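Local coordinates for glycosyl hydrolase, family 31/fibronectin type III domain protein (Clostridium perfringens, PDB 4LQR), which probably binds carbohydrate through an F5/8 type C beta-sandwich domain that forms part of a family 31 glycoside hydrolase, at residues D80-Q85 against S158-V163; I66-D71 against L162-K167. All blocks are in the same frame, centred on the assembly; numbering follows the deposited sequence.

Interaction 1 (D80-Q85 against S158-V163); sequences DYLPRQ and SAAELV. With CA (calcium ion), chain B.
Leu82 meets two residues of 158-163 at once, Ala160 and Glu161, and this is a classic beta bulge in an antiparallel strand pair of an F5/8 type C beta-sandwich. Leu82 O takes the amide of Ala160 at 2.9 Å, nearly head-on to the carbonyl, and only a weak bond from Glu161 N at 3.5 Å. Its own amide returns a nearly straight bond to Glu161 O. Beyond the bulge the pairing is regular: Asp80 and Val163 form a hydrogen-bonded pair, and Tyr81 faces Leu162 in a non-hydrogen-bonded one.

The two faces differ in chemistry. On one, Leu82 CD2 lies 4.0 Å from Ala160 CB, a methyl small enough to fit beside the leucine on the same face, while the Glu161 chain bends away at chi2 (-58°). On the other, the Tyr81 ring reaches back along the neighbouring strand, CG anti to the backbone N (chi1 169°). Leu162 CD2 touches the ring's edge near its plane, and Ala159 CB approaches CE1. Tyrosine suits this place because its hydrophobic ring can lie in the core while its hydroxyl donates to Ser158 O at 2.7 Å, from a position tilted 28° out of the carbonyl plane.

Further along, a water accepts from Arg84 N and donates to Ser158 OG, joining the two segments beyond the end of the strand pairing; Ser158 OG also bonds Asn89 O. The bulge turns Ala160 O and the Glu161 carboxylate to one calcium ion, whose site is completed by Asn42, Asp45, Asp47 and Thr50; the carboxylate is also hydrogen-bonded to Gly46. Ala160 O and Glu161 OE2, only 2.9 Å apart, are held together by the metal, to which each oxygen binds at 2.4 Å.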
ATOM      1  N   ASP A  80      -7.393  -0.741   0.384  1.00  4.44           N
ATOM      2  CA  ASP A  80      -7.453   0.686   0.019  1.00  5.04           C
ATOM      3  C   ASP A  80      -6.107   1.285   0.298  1.00  4.52           C
ATOM      4  O   ASP A  80      -5.523   1.070   1.359  1.00  5.68           O
ATOM      5  CB  ASP A  80      -8.502   1.468   0.779  1.00  5.67           C
ATOM      6  CG  ASP A  80      -9.928   1.095   0.413  1.00  7.18           C
ATOM      7  OD1 ASP A  80     -10.139   0.406  -0.556  1.00  7.36           O
ATOM      8  OD2 ASP A  80     -10.849   1.514   1.182  1.00 10.19           O
ATOM      9  N   TYR A  81      -5.637   2.073  -0.652  1.00  4.44           N
ATOM     10  CA  TYR A  81      -4.372   2.810  -0.452  1.00  4.40           C
ATOM     11  C   TYR A  81      -4.722   4.253  -0.094  1.00  4.62           C
ATOM     12  O   TYR A  81      -5.440   4.939  -0.891  1.00  5.30           O
ATOM     13  CB  TYR A  81      -3.598   2.802  -1.800  1.00  4.39           C
ATOM     14  CG  TYR A  81      -2.405   3.732  -1.852  1.00  4.05           C
ATOM     15  CD1 TYR A  81      -1.179   3.313  -1.290  1.00  4.03           C
ATOM     16  CD2 TYR A  81      -2.479   5.012  -2.394  1.00  4.19           C
ATOM     17  CE1 TYR A  81      -0.032   4.160  -1.341  1.00  4.08           C
ATOM     18  CE2 TYR A  81      -1.335   5.881  -2.414  1.00  4.23           C
ATOM     19  CZ  TYR A  81      -0.135   5.408  -1.924  1.00  4.07           C
ATOM     20  OH  TYR A  81       0.984   6.265  -1.959  1.00  4.00           O
ATOM     21  N   LEU A  82      -4.185   4.699   1.061  1.00  4.42           N
ATOM     22  CA  LEU A  82      -4.401   6.123   1.437  1.00  4.49           C
ATOM     23  C   LEU A  82      -3.065   6.856   1.189  1.00  5.00           C
ATOM     24  O   LEU A  82      -2.094   6.535   1.850  1.00  4.64           O
ATOM     25  CB  LEU A  82      -4.788   6.242   2.921  1.00  4.65           C
ATOM     26  CG  LEU A  82      -5.123   7.737   3.281  1.00  4.68           C
ATOM     27  CD1 LEU A  82      -6.410   8.222   2.592  1.00  4.95           C
ATOM     28  CD2 LEU A  82      -5.277   7.776   4.860  1.00  4.94           C
ATOM     29  N   PRO A  83      -3.040   7.796   0.229  1.00  4.69           N
ATOM     30  CA  PRO A  83      -1.821   8.652  -0.004  1.00  5.72           C
ATOM     31  C   PRO A  83      -1.513   9.489   1.189  1.00  6.34           C
ATOM     32  O   PRO A  83      -2.378   9.817   1.963  1.00  7.02           O
ATOM     33  CB  PRO A  83      -2.225   9.541  -1.180  1.00  5.69           C
ATOM     34  CG  PRO A  83      -3.456   8.882  -1.781  1.00  5.90           C
ATOM     35  CD  PRO A  83      -4.172   8.245  -0.629  1.00  5.72           C
ATOM     36  N   ARG A  84      -0.229   9.819   1.372  1.00  6.22           N
ATOM     37  CA  ARG A  84       0.178  10.816   2.381  1.00  6.85           C
ATOM     38  C   ARG A  84      -0.740  12.053   2.160  1.00  6.83           C
ATOM     39  O   ARG A  84      -0.961  12.529   1.066  1.00  7.22           O
ATOM     40  CB  ARG A  84       1.612  11.121   1.949  1.00  7.39           C
ATOM     41  CG  ARG A  84       2.301  12.091   2.831  1.00  8.06           C
ATOM     42  CD  ARG A  84       3.738  12.166   2.302  1.00  7.44           C
ATOM     43  NE  ARG A  84       4.484  12.945   3.293  1.00  7.43           N
ATOM     44  CZ  ARG A  84       5.785  13.144   3.177  1.00  8.37           C
ATOM     45  NH1 ARG A  84       6.540  12.694   2.148  1.00  6.50           N
ATOM     46  NH2 ARG A  84       6.412  13.817   4.114  1.00 10.77           N
ATOM     47  N   GLN A  85      -1.211  12.596   3.259  1.00  9.16           N
ATOM     48  CA  GLN A  85      -2.262  13.590   3.160  1.00 10.69           C
ATOM     49  C   GLN A  85      -1.634  14.977   3.108  1.00 11.72           C
ATOM     50  O   GLN A  85      -2.297  15.844   2.565  1.00 12.59           O
ATOM     51  CB  GLN A  85      -3.324  13.477   4.334  1.00 11.46           C
ATOM     52  CG  GLN A  85      -4.209  12.179   4.255  1.00 12.46           C
ATOM     53  CD  GLN A  85      -5.085  12.105   3.060  1.00 15.27           C
ATOM     54  OE1 GLN A  85      -4.772  11.363   2.115  1.00 15.33           O
ATOM     55  NE2 GLN A  85      -6.153  12.927   3.003  1.00 12.02           N
ATOM     56  N   SER A 158       5.520   6.315  -0.599  1.00  3.50           N
ATOM     57  CA  SER A 158       4.974   6.479   0.749  1.00  3.73           C
ATOM     58  C   SER A 158       3.599   5.900   0.776  1.00  3.78           C
ATOM     59  O   SER A 158       2.990   5.686  -0.287  1.00  4.64           O
ATOM     60  CB  SER A 158       5.000   7.982   1.249  1.00  3.64           C
ATOM     61  OG  SER A 158       4.211   8.795   0.330  1.00  3.80           O
ATOM     62  N   ALA A 159       3.096   5.664   2.018  1.00  3.83           N
ATOM     63  CA  ALA A 159       1.692   5.237   2.173  1.00  3.48           C
ATOM     64  C   ALA A 159       1.284   5.687   3.567  1.00  3.61           C
ATOM     65  O   ALA A 159       1.971   5.303   4.531  1.00  3.94           O
ATOM     66  CB  ALA A 159       1.550   3.701   2.067  1.00  3.58           C
ATOM     67  N   ALA A 160       0.111   6.344   3.674  1.00  3.83           N
ATOM     68  CA  ALA A 160      -0.381   6.706   5.004  1.00  3.87           C
ATOM     69  C   ALA A 160      -1.096   5.508   5.644  1.00  3.84           C
ATOM     70  O   ALA A 160      -0.934   5.273   6.818  1.00  4.03           O
ATOM     71  CB  ALA A 160      -1.307   7.927   4.936  1.00  4.22           C
ATOM     72  N   GLU A 161      -1.880   4.765   4.854  1.00  4.28           N
ATOM     73  CA  GLU A 161      -2.546   3.556   5.324  1.00  4.62           C
ATOM     74  C   GLU A 161      -2.768   2.624   4.173  1.00  4.66           C
ATOM     75  O   GLU A 161      -3.039   3.047   3.042  1.00  5.12           O
ATOM     76  CB  GLU A 161      -3.961   3.932   5.888  1.00  5.37           C
ATOM     77  CG  GLU A 161      -3.860   4.467   7.343  1.00  5.87           C
ATOM     78  CD  GLU A 161      -3.208   3.466   8.328  1.00  6.74           C
ATOM     79  OE1 GLU A 161      -3.748   2.324   8.498  1.00  8.47           O
ATOM     80  OE2 GLU A 161      -2.182   3.718   8.964  1.00  6.38           O
ATOM     81  N   LEU A 162      -2.794   1.336   4.516  1.00  4.99           N
ATOM     82  CA  LEU A 162      -3.266   0.259   3.633  1.00  4.91           C
ATOM     83  C   LEU A 162      -4.374  -0.412   4.410  1.00  5.05           C
ATOM     84  O   LEU A 162      -4.141  -1.002   5.468  1.00  5.96           O
ATOM     85  CB  LEU A 162      -2.152  -0.746   3.262  1.00  4.98           C
ATOM     86  CG  LEU A 162      -0.927  -0.160   2.604  1.00  4.88           C
ATOM     87  CD1 LEU A 162       0.070  -1.293   2.434  1.00  5.68           C
ATOM     88  CD2 LEU A 162      -1.286   0.441   1.249  1.00  5.49           C
ATOM     89  N   VAL A 163      -5.603  -0.256   3.914  1.00  5.18           N
ATOM     90  CA  VAL A 163      -6.776  -0.876   4.662  1.00  5.57           C
ATOM     91  C   VAL A 163      -7.134  -2.168   3.959  1.00  5.25           C
ATOM     92  O   VAL A 163      -7.212  -2.186   2.730  1.00  5.57           O
ATOM     93  CB  VAL A 163      -7.980   0.077   4.539  1.00  6.66           C
ATOM     94  CG1 VAL A 163      -9.234  -0.518   5.251  1.00  7.08           C
ATOM     95  CG2 VAL A 163      -7.671   1.419   5.227  1.00  8.20           C
TER
HETATM   96 CA    CA B 201      -0.447   5.293   9.154  1.00  4.31          CA
HETATM   97  O   HOH W   1       1.598   8.466  -0.266  1.00  6.81           O

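Interaction 2 (I66-D71 against L162-K167)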
ATOM      1  N   ILE A  66       6.466  -3.219   0.282  1.00  3.82           N
ATOM      2  CA  ILE A  66       6.201  -3.353   1.710  1.00  3.88           C
ATOM      3  C   ILE A  66       5.327  -4.646   1.847  1.00  3.81           C
ATOM      4  O   ILE A  66       4.417  -4.853   1.027  1.00  3.97           O
ATOM      5  CB  ILE A  66       5.494  -2.118   2.274  1.00  4.23           C
ATOM      6  CG1 ILE A  66       5.247  -2.330   3.768  1.00  4.32           C
ATOM      7  CG2 ILE A  66       4.165  -1.797   1.570  1.00  4.86           C
ATOM      8  CD1 ILE A  66       4.871  -1.042   4.493  1.00  4.24           C
ATOM      9  N   THR A  67       5.644  -5.486   2.833  1.00  3.82           N
ATOM     10  CA  THR A  67       4.976  -6.781   3.049  1.00  4.34           C
ATOM     11  C   THR A  67       4.268  -6.767   4.377  1.00  3.64           C
ATOM     12  O   THR A  67       4.860  -6.465   5.396  1.00  4.03           O
ATOM     13  CB  THR A  67       5.992  -7.921   2.941  1.00  5.45           C
ATOM     14  OG1 THR A  67       6.562  -7.800   1.632  1.00  7.75           O
ATOM     15  CG2 THR A  67       5.289  -9.232   3.063  1.00  6.58           C
ATOM     16  N   ILE A  68       2.965  -7.024   4.313  1.00  3.42           N
ATOM     17  CA  ILE A  68       2.119  -7.044   5.495  1.00  3.41           C
ATOM     18  C   ILE A  68       1.692  -8.493   5.834  1.00  3.39           C
ATOM     19  O   ILE A  68       1.258  -9.254   4.946  1.00  3.35           O
ATOM     20  CB  ILE A  68       0.808  -6.269   5.174  1.00  3.73           C
ATOM     21  CG1 ILE A  68       1.103  -4.853   4.600  1.00  3.90           C
ATOM     22  CG2 ILE A  68      -0.136  -6.210   6.394  1.00  3.80           C
ATOM     23  CD1 ILE A  68       2.048  -4.032   5.501  1.00  3.97           C
ATOM     24  N   LYS A  69       1.862  -8.868   7.106  1.00  3.35           N
ATOM     25  CA  LYS A  69       1.386 -10.177   7.641  1.00  3.67           C
ATOM     26  C   LYS A  69       0.084  -9.966   8.367  1.00  4.10           C
ATOM     27  O   LYS A  69       0.009  -9.079   9.229  1.00  4.81           O
ATOM     28  CB  LYS A  69       2.407 -10.692   8.618  1.00  3.82           C
ATOM     29  CG  LYS A  69       1.927 -12.051   9.227  1.00  4.40           C
ATOM     30  CD  LYS A  69       2.960 -12.522  10.239  1.00  5.84           C
ATOM     31  CE  LYS A  69       2.392 -13.817  10.831  1.00  6.83           C
ATOM     32  NZ  LYS A  69       3.372 -14.432  11.831  1.00  9.02           N
ATOM     33  N   LEU A  70      -0.926 -10.735   8.044  1.00  4.22           N
ATOM     34  CA  LEU A  70      -2.219 -10.635   8.813  1.00  4.94           C
ATOM     35  C   LEU A  70      -2.210 -11.654   9.948  1.00  5.31           C
ATOM     36  O   LEU A  70      -1.327 -12.491  10.012  1.00  5.21           O
ATOM     37  CB  LEU A  70      -3.363 -11.032   7.861  1.00  6.31           C
ATOM     38  CG  LEU A  70      -3.396 -10.124   6.587  1.00  6.92           C
ATOM     39  CD1 LEU A  70      -4.612 -10.510   5.766  1.00  8.49           C
ATOM     40  CD2 LEU A  70      -3.436  -8.658   6.872  1.00  8.65           C
ATOM     41  N   ASP A  71      -3.167 -11.559  10.864  1.00  5.16           N
ATOM     42  CA  ASP A  71      -3.112 -12.438  12.024  1.00  5.46           C
ATOM     43  C   ASP A  71      -3.488 -13.915  11.737  1.00  5.39           C
ATOM     44  O   ASP A  71      -3.193 -14.757  12.578  1.00  6.38           O
ATOM     45  CB  ASP A  71      -4.031 -11.817  13.108  1.00  6.36           C
ATOM     46  CG  ASP A  71      -5.482 -11.808  12.661  1.00  6.73           C
ATOM     47  OD1 ASP A  71      -5.863 -11.216  11.666  1.00  6.33           O
ATOM     48  OD2 ASP A  71      -6.393 -12.346  13.428  1.00 10.95           O
ATOM     49  N   LEU A 162      -2.794   1.336   4.516  1.00  4.99           N
ATOM     50  CA  LEU A 162      -3.266   0.259   3.633  1.00  4.91           C
ATOM     51  C   LEU A 162      -4.374  -0.412   4.410  1.00  5.05           C
ATOM     52  O   LEU A 162      -4.141  -1.002   5.468  1.00  5.96           O
ATOM     53  CB  LEU A 162      -2.152  -0.746   3.262  1.00  4.98           C
ATOM     54  CG  LEU A 162      -0.927  -0.160   2.604  1.00  4.88           C
ATOM     55  CD1 LEU A 162       0.070  -1.293   2.434  1.00  5.68           C
ATOM     56  CD2 LEU A 162      -1.286   0.441   1.249  1.00  5.49           C
ATOM     57  N   VAL A 163      -5.603  -0.256   3.914  1.00  5.18           N
ATOM     58  CA  VAL A 163      -6.776  -0.876   4.662  1.00  5.57           C
ATOM     59  C   VAL A 163      -7.134  -2.168   3.959  1.00  5.25           C
ATOM     60  O   VAL A 163      -7.212  -2.186   2.730  1.00  5.57           O
ATOM     61  CB  VAL A 163      -7.980   0.077   4.539  1.00  6.66           C
ATOM     62  CG1 VAL A 163      -9.234  -0.518   5.251  1.00  7.08           C
ATOM     63  CG2 VAL A 163      -7.671   1.419   5.227  1.00  8.20           C
ATOM     64  N   PHE A 164      -7.309  -3.228   4.707  1.00  5.07           N
ATOM     65  CA  PHE A 164      -7.525  -4.560   4.074  1.00  5.29           C
ATOM     66  C   PHE A 164      -8.962  -5.004   4.318  1.00  5.57           C
ATOM     67  O   PHE A 164      -9.556  -4.714   5.399  1.00  6.14           O
ATOM     68  CB  PHE A 164      -6.669  -5.588   4.817  1.00  5.31           C
ATOM     69  CG  PHE A 164      -5.208  -5.605   4.320  1.00  4.89           C
ATOM     70  CD1 PHE A 164      -4.379  -4.470   4.478  1.00  5.86           C
ATOM     71  CD2 PHE A 164      -4.665  -6.812   3.808  1.00  5.47           C
ATOM     72  CE1 PHE A 164      -3.049  -4.493   4.006  1.00  5.52           C
ATOM     73  CE2 PHE A 164      -3.334  -6.807   3.338  1.00  5.48           C
ATOM     74  CZ  PHE A 164      -2.495  -5.680   3.479  1.00  5.71           C
ATOM     75  N   TYR A 165      -9.526  -5.671   3.304  1.00  5.63           N
ATOM     76  CA  TYR A 165     -10.930  -6.190   3.396  1.00  6.36           C
ATOM     77  C   TYR A 165     -10.850  -7.691   3.159  1.00  6.62           C
ATOM     78  O   TYR A 165     -10.400  -8.150   2.102  1.00  5.99           O
ATOM     79  CB  TYR A 165     -11.812  -5.548   2.302  1.00  6.55           C
ATOM     80  CG  TYR A 165     -11.985  -4.057   2.493  1.00  7.70           C
ATOM     81  CD1 TYR A 165     -10.980  -3.194   1.993  1.00  7.03           C
ATOM     82  CD2 TYR A 165     -13.086  -3.544   3.134  1.00  9.17           C
ATOM     83  CE1 TYR A 165     -11.085  -1.840   2.165  1.00  8.97           C
ATOM     84  CE2 TYR A 165     -13.197  -2.162   3.293  1.00 10.52           C
ATOM     85  CZ  TYR A 165     -12.200  -1.370   2.813  1.00  9.47           C
ATOM     86  OH  TYR A 165     -12.389   0.017   2.939  1.00 13.31           O
ATOM     87  N   GLY A 166     -11.383  -8.425   4.108  1.00  7.10           N
ATOM     88  CA  GLY A 166     -11.521  -9.909   3.812  1.00  9.07           C
ATOM     89  C   GLY A 166     -12.398 -10.506   4.882  1.00 10.13           C
ATOM     90  O   GLY A 166     -12.924  -9.831   5.798  1.00 10.84           O
ATOM     91  N   LYS A 167     -12.556 -11.802   4.694  1.00  9.60           N
ATOM     92  CA  LYS A 167     -13.493 -12.574   5.529  1.00 13.04           C
ATOM     93  C   LYS A 167     -12.766 -13.810   6.033  1.00 14.37           C
ATOM     94  O   LYS A 167     -11.839 -14.326   5.392  1.00 10.10           O
ATOM     95  CB  LYS A 167     -14.640 -13.069   4.651  1.00 17.07           C
ATOM     96  CG  LYS A 167     -15.436 -12.029   3.883  1.00 24.04           C
ATOM     97  CD  LYS A 167     -16.878 -12.521   3.682  1.00 31.66           C
ATOM     98  CE  LYS A 167     -17.376 -12.054   2.310  1.00 34.15           C
ATOM     99  NZ  LYS A 167     -16.538 -10.894   1.890  1.00 36.42           N
TER
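Phe164 reaches from strand 158-166 across the core of the sandwich to Ile68 and Leu70 on strand 64-70 of the facing sheet. The strand segments are 10.8 Å apart at their closest and inclined by 42°, so side chains alone make the contact. From CB, the ring is directed inward with CG beside the backbone N (chi1 -83°). Leu70 and Ile68 approach from the same side of the ring, Leu70 CD2 over CD2 and CE2, Ile68 CG2 toward CE1 and CZ. Leu70 CD2 lies 3.8 Å from Phe164 CD2 and a little farther from CE2. The same Leu70 methyl makes an off-centre CH-pi contact, 4.2 Å from the ring centroid and 29° from the normal. CZ of Phe164 is 3.8 Å from Ile68 CB and has CG1 and CG2 close by too; the branch point of the isoleucine approaches CZ obliquely, on the same side as Leu70.

A phenylalanine suits this place because it is long enough to bridge two sheets and has no polar group to satisfy. The shorter Leu162 contributes its CD1, 4.2 Å from Ile66 CG2 and 4.3 Å from Ile68 CG1. Leu26, Leu141 and Ile79 also pack on Phe164. With no hydrogen bond between the segments, the contact rests on dispersion and the exclusion of water, and joins the sheets through the fit of hydrocarbon surfaces.

Strand 158-166 serves both contacts: interaction 1 pairs it edge to edge with strand 73-82 in one sheet, and interaction 2 packs it against strand 64-70 of the other. Their centres are 13 Å apart. Leu162 is common to both, its CD2 directed to Tyr81 and its CD1 to the isoleucines of 66-71. A polar connection runs from Asp80 OD2 to Tyr165 OH at 2.8 Å, probably a hydrogen bond. The calcium ion of interaction 1 is bound at the bulge of strand 158-166, whose later residues supply Phe164 to the core. A second calcium ion, not the one of interaction 1, lies about 7 Å from the side chain of Ile68.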